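Side-chain contacts in iron-only hydrogenase system regulator (Thermotoga maritima, PDB 2NZC), which is of unknown function but probably serves as a regulator in the iron-only hydrogenase system, built as a small ACT-like domain: residues L10-E15 with G67-I72; H29-D34 with N59-A64. All blocks are in the same frame, centred on the assembly; numbering follows the deposited sequence.

Contact 1 of 2, residues L10-E15 with G67-I72; sequences LTIVVE and GKLGQI
L69 of helix 59-69 sets one methyl branch against L10 and I12 of strand 6-15, part of the helix-on-sheet packing of an ACT-like fold, a ferredoxin-like βαββαβ sandwich with both helices on one face of a four-stranded antiparallel sheet. The strand is an inner one, paired with strands 48-57 and 75-81, and its alternation sorts the side chains: L10 and I12 point toward the helix, whereas T11 and V13 face the other way, where they pack on T11 and I9 of the second subunit. The CD1 methyl of L69 does the touching. It lies 3.8 Å from I12 CD1 and 4.0 Å from L10 CD2, while those two strand methyls stand 5.0 Å apart, so a single helix methyl bridges residues two apart on the strand. The side chains of I12 and L69 cross at about a right angle, end methyl against end methyl; L10 meets L69 more slantwise. I12 CG1 points away from its own carbonyl carbon (chi1 -56°), which carries the longer branch out of the sheet toward the leucine. On the helix side, L69 CG stands anti to its carbonyl carbon (chi1 -76°), which turns the branched end toward the strand. The contact is wholly apolar and buried, and further residues close round it: L27 of helix 18-30 beside L69, I62 and L65 against L10, V75 and V77 against I12. L69 also opens a type I turn that runs to I72, in which I72 N gives a hydrogen bond of 3.0 Å to L69 O. The same L69 CD1 methyl also reaches back along the isoleucine branch, passing 4.1 Å from I12 CG1.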
loop_
_atom_site.group_PDB
_atom_site.type_symbol
_atom_site.label_atom_id
_atom_site.label_comp_id
_atom_site.label_asym_id
_atom_site.label_seq_id
_atom_site.Cartn_x
_atom_site.Cartn_y
_atom_site.Cartn_z
ATOM N N LEU D 10 7.051 2.499 10.596
ATOM C CA LEU D 10 8.212 1.612 10.544
ATOM C C LEU D 10 8.533 1.264 9.109
ATOM O O LEU D 10 7.647 0.869 8.337
ATOM C CB LEU D 10 7.928 0.325 11.303
ATOM C CG LEU D 10 8.436 0.344 12.733
ATOM C CD1 LEU D 10 7.356 0.982 13.541
ATOM C CD2 LEU D 10 8.675 -1.080 13.194
ATOM N N THR D 11 9.790 1.437 8.748
ATOM C CA THR D 11 10.284 0.922 7.483
ATOM C C THR D 11 11.306 -0.161 7.765
ATOM O O THR D 11 12.295 0.052 8.510
ATOM C CB THR D 11 10.934 2.003 6.672
ATOM O OG1 THR D 11 12.030 2.515 7.434
ATOM C CG2 THR D 11 9.959 3.126 6.450
ATOM N N ILE D 12 11.063 -1.321 7.169
ATOM C CA ILE D 12 11.905 -2.486 7.321
ATOM C C ILE D 12 12.467 -2.821 5.945
ATOM O O ILE D 12 11.715 -2.925 4.969
ATOM C CB ILE D 12 11.066 -3.688 7.802
ATOM C CG1 ILE D 12 10.331 -3.345 9.115
ATOM C CG2 ILE D 12 11.923 -4.929 7.964
ATOM C CD1 ILE D 12 9.222 -4.275 9.431
ATOM N N VAL D 13 13.776 -3.001 5.862
ATOM C CA VAL D 13 14.406 -3.518 4.648
ATOM C C VAL D 13 14.986 -4.908 4.962
ATOM O O VAL D 13 15.871 -5.051 5.814
ATOM C CB VAL D 13 15.492 -2.549 4.120
ATOM C CG1 VAL D 13 16.210 -3.133 2.929
ATOM C CG2 VAL D 13 14.845 -1.189 3.748
ATOM N N VAL D 14 14.471 -5.921 4.269
ATOM C CA VAL D 14 14.858 -7.313 4.501
ATOM C C VAL D 14 15.613 -7.908 3.317
ATOM O O VAL D 14 15.223 -7.704 2.177
ATOM C CB VAL D 14 13.614 -8.213 4.723
ATOM C CG1 VAL D 14 14.024 -9.547 5.387
ATOM C CG2 VAL D 14 12.577 -7.530 5.544
ATOM N N GLU D 15 16.679 -8.663 3.585
ATOM C CA GLU D 15 17.304 -9.508 2.544
ATOM C C GLU D 15 16.375 -10.705 2.304
ATOM O O GLU D 15 16.022 -11.416 3.244
ATOM C CB GLU D 15 18.715 -9.923 2.948
ATOM C CG GLU D 15 19.508 -8.744 3.508
ATOM C CD GLU D 15 20.990 -8.991 3.677
ATOM O OE1 GLU D 15 21.423 -10.144 3.941
ATOM O OE2 GLU D 15 21.739 -7.997 3.554
ATOM N N GLY D 67 13.250 -3.602 18.969
ATOM C CA GLY D 67 14.357 -4.376 19.549
ATOM C C GLY D 67 14.461 -5.725 18.870
ATOM O O GLY D 67 15.549 -6.172 18.527
ATOM N N LYS D 68 13.310 -6.356 18.648
ATOM C CA LYS D 68 13.262 -7.708 18.096
ATOM C C LYS D 68 13.612 -7.763 16.613
ATOM O O LYS D 68 14.418 -8.605 16.201
ATOM C CB LYS D 68 11.903 -8.363 18.382
ATOM C CG LYS D 68 11.691 -8.665 19.865
ATOM C CD LYS D 68 10.273 -9.141 20.135
ATOM C CE LYS D 68 10.009 -9.288 21.626
ATOM N NZ LYS D 68 10.917 -10.306 22.239
ATOM N N LEU D 69 13.026 -6.867 15.820
ATOM C CA LEU D 69 13.374 -6.757 14.407
ATOM C C LEU D 69 14.878 -6.564 14.211
ATOM O O LEU D 69 15.489 -7.235 13.370
ATOM C CB LEU D 69 12.581 -5.632 13.709
ATOM C CG LEU D 69 11.127 -5.932 13.379
ATOM C CD1 LEU D 69 10.338 -4.661 13.045
ATOM C CD2 LEU D 69 10.983 -6.986 12.282
ATOM N N GLY D 70 15.467 -5.699 15.037
ATOM C CA GLY D 70 16.894 -5.393 14.972
ATOM C C GLY D 70 17.812 -6.535 15.378
ATOM O O GLY D 70 19.025 -6.482 15.149
ATOM N N GLN D 71 17.236 -7.563 15.997
ATOM C CA GLN D 71 17.979 -8.763 16.366
ATOM C C GLN D 71 17.891 -9.821 15.255
ATOM O O GLN D 71 18.429 -10.906 15.402
ATOM C CB GLN D 71 17.479 -9.328 17.706
ATOM C CG GLN D 71 17.757 -8.430 18.926
ATOM C CD GLN D 71 17.614 -9.143 20.277
ATOM O OE1 GLN D 71 17.331 -8.510 21.304
ATOM N NE2 GLN D 71 17.842 -10.458 20.290
ATOM N N ILE D 72 17.205 -9.512 14.152
ATOM C CA ILE D 72 17.117 -10.451 13.023
ATOM C C ILE D 72 18.169 -10.157 11.956
ATOM O O ILE D 72 18.209 -9.051 11.412
ATOM C CB ILE D 72 15.721 -10.476 12.365
ATOM C CG1 ILE D 72 14.652 -10.886 13.386
ATOM C CG2 ILE D 72 15.707 -11.440 11.174
ATOM C CD1 ILE D 72 13.228 -10.711 12.897
#

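Contact 2 of 2, residues H29-D34 with N59-A64; sequences HNFSED and NDTIGA
F31 turns the edge of its ring to helix 59-69, where the side chains of T61 and A64, one helical turn apart, receive it. The apolar contacts carry most of the meeting. T61 CG2 lies in the plane of the ring, 3.8 Å from F31 CD2, and A64 CB sits near that plane at the far end, 3.9 Å from F31 CZ. The threonine methyl is there because CG2 is anti to its backbone N, with OG1 beside that N (chi1 -56°). Were F31 replaced by an alanine, T61 CG2 and A64 CB would probably lose their aromatic partner, and a gap is likely to open between the helix and the turn. Beside these methyl contacts the ring also meets a backbone oxygen: T61 O lies oblique to it, 3.7 Å from F31 CE2.

The polar groups bond to other partners. D34 OD2 only brushes T61 CG2, at 4.2 Å, and is hydrogen-bonded to T57 OG1, with a long, weak ion pair to K5; T61 OG1 is hydrogen-bonded to D58 OD1. Within the turn, H29 O is gripped twice from one face of its carbonyl plane, by S32 N and by S32 OG, the hydroxyl bond measuring 3.1 Å with its donor tilted 21° from that plane.

F31 is the first residue to leave helical geometry after helix 18-30, and its ring also packs on L65 and K68, further along helix 59-69. The link from helix 18-30 to strand 35-43 is thus pressed against the other helix, and backbone hydrogen bonding of D34 with K56 joins it to strand 48-57.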
loop_
_atom_site.group_PDB
_atom_site.type_symbol
_atom_site.label_atom_id
_atom_site.label_comp_id
_atom_site.label_asym_id
_atom_site.label_seq_id
_atom_site.Cartn_x
_atom_site.Cartn_y
_atom_site.Cartn_z
ATOM N N HIS D 29 3.286 -11.057 12.776
ATOM C CA HIS D 29 2.102 -11.815 13.200
ATOM C C HIS D 29 1.870 -11.625 14.707
ATOM O O HIS D 29 0.753 -11.344 15.135
ATOM C CB HIS D 29 2.277 -13.299 12.855
ATOM C CG HIS D 29 1.253 -14.206 13.474
ATOM N ND1 HIS D 29 1.517 -14.979 14.587
ATOM C CD2 HIS D 29 -0.025 -14.476 13.125
ATOM C CE1 HIS D 29 0.443 -15.687 14.897
ATOM N NE2 HIS D 29 -0.508 -15.397 14.026
ATOM N N ASN D 30 2.926 -11.777 15.512
ATOM C CA ASN D 30 2.800 -11.619 16.952
ATOM C C ASN D 30 2.263 -10.255 17.352
ATOM O O ASN D 30 1.502 -10.138 18.307
ATOM C CB ASN D 30 4.133 -11.877 17.672
ATOM C CG ASN D 30 4.578 -13.335 17.614
ATOM O OD1 ASN D 30 3.865 -14.223 17.120
ATOM N ND2 ASN D 30 5.777 -13.586 18.130
ATOM N N PHE D 31 2.673 -9.229 16.622
ATOM C CA PHE D 31 2.329 -7.849 16.920
ATOM C C PHE D 31 1.208 -7.306 16.043
ATOM O O PHE D 31 1.081 -6.088 15.906
ATOM C CB PHE D 31 3.563 -6.948 16.723
ATOM C CG PHE D 31 4.567 -7.060 17.808
ATOM C CD1 PHE D 31 5.521 -8.077 17.804
ATOM C CD2 PHE D 31 4.559 -6.157 18.855
ATOM C CE1 PHE D 31 6.457 -8.179 18.817
ATOM C CE2 PHE D 31 5.489 -6.260 19.882
ATOM C CZ PHE D 31 6.446 -7.265 19.861
ATOM N N SER D 32 0.386 -8.173 15.459
ATOM C CA SER D 32 -0.542 -7.693 14.418
ATOM C C SER D 32 -1.661 -6.765 14.946
ATOM O O SER D 32 -2.198 -5.952 14.184
ATOM C CB SER D 32 -1.124 -8.857 13.621
ATOM O OG SER D 32 -1.812 -9.724 14.487
ATOM N N GLU D 33 -1.957 -6.881 16.246
ATOM C CA GLU D 33 -3.010 -6.129 16.953
ATOM C C GLU D 33 -2.936 -4.635 16.699
ATOM O O GLU D 33 -3.958 -3.992 16.495
ATOM C CB GLU D 33 -2.880 -6.359 18.475
ATOM C CG GLU D 33 -4.054 -5.871 19.324
ATOM C CD GLU D 33 -3.857 -6.134 20.816
ATOM O OE1 GLU D 33 -2.711 -6.019 21.332
ATOM O OE2 GLU D 33 -4.860 -6.453 21.491
ATOM N N ASP D 34 -1.739 -4.075 16.780
ATOM C CA ASP D 34 -1.612 -2.629 16.669
ATOM C C ASP D 34 -1.093 -2.195 15.316
ATOM O O ASP D 34 -0.729 -1.045 15.163
ATOM C CB ASP D 34 -0.727 -2.055 17.762
ATOM C CG ASP D 34 -1.406 -2.040 19.140
ATOM O OD1 ASP D 34 -2.657 -2.043 19.248
ATOM O OD2 ASP D 34 -0.667 -2.011 20.131
ATOM N N ASN D 59 4.339 2.735 24.209
ATOM C CA ASN D 59 5.785 2.753 24.258
ATOM C C ASN D 59 6.390 1.372 24.415
ATOM O O ASN D 59 7.359 1.047 23.720
ATOM C CB ASN D 59 6.256 3.651 25.404
ATOM C CG ASN D 59 6.613 5.033 24.935
ATOM O OD1 ASN D 59 5.952 5.588 24.041
ATOM N ND2 ASN D 59 7.681 5.605 25.520
ATOM N N ASP D 60 5.835 0.588 25.347
ATOM C CA ASP D 60 6.277 -0.791 25.611
ATOM C C ASP D 60 6.282 -1.582 24.299
ATOM O O ASP D 60 7.204 -2.324 24.018
ATOM C CB ASP D 60 5.346 -1.545 26.594
ATOM C CG ASP D 60 5.332 -0.973 27.966
ATOM O OD1 ASP D 60 6.244 -0.198 28.326
ATOM O OD2 ASP D 60 4.411 -1.314 28.730
ATOM N N THR D 61 5.250 -1.399 23.498
ATOM C CA THR D 61 5.023 -2.233 22.341
ATOM C C THR D 61 5.943 -1.867 21.158
ATOM O O THR D 61 6.583 -2.746 20.599
ATOM C CB THR D 61 3.530 -2.203 21.904
ATOM O OG1 THR D 61 2.706 -2.588 23.020
ATOM C CG2 THR D 61 3.287 -3.165 20.769
ATOM N N ILE D 62 6.022 -0.590 20.792
ATOM C CA ILE D 62 6.915 -0.176 19.684
ATOM C C ILE D 62 8.384 -0.559 19.980
ATOM O O ILE D 62 9.104 -1.056 19.106
ATOM C CB ILE D 62 6.724 1.340 19.331
ATOM C CG1 ILE D 62 7.225 1.654 17.932
ATOM C CG2 ILE D 62 7.315 2.267 20.403
ATOM C CD1 ILE D 62 6.387 0.958 16.854
ATOM N N GLY D 63 8.786 -0.372 21.225
ATOM C CA GLY D 63 10.129 -0.724 21.718
ATOM C C GLY D 63 10.433 -2.205 21.628
ATOM O O GLY D 63 11.528 -2.596 21.205
ATOM N N ALA D 64 9.457 -3.027 22.020
ATOM C CA ALA D 64 9.578 -4.481 21.934
ATOM C C ALA D 64 9.769 -4.916 20.486
ATOM O O ALA D 64 10.649 -5.733 20.197
ATOM C CB ALA D 64 8.343 -5.181 22.558
#

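Overall arrangement
Both contacts draw on helix 59-69: contact 2 uses its first residues and contact 1 its last turn, with centres about 13 Å apart. They differ in depth, contact 1 being buried between helix and sheet and contact 2 lying near the surface where the two helices adjoin. Two packing pairs join them: L10 CD1 meets I62 CD1 at 3.5 Å, and the aliphatic part of K68 reaches F31, CD to CE1, at 4.1 Å. Along the chain, contact 2 is nested inside the loop closed by contact 1. Neither contact touches a ligand, and both are plain packing within the ACT-like domain.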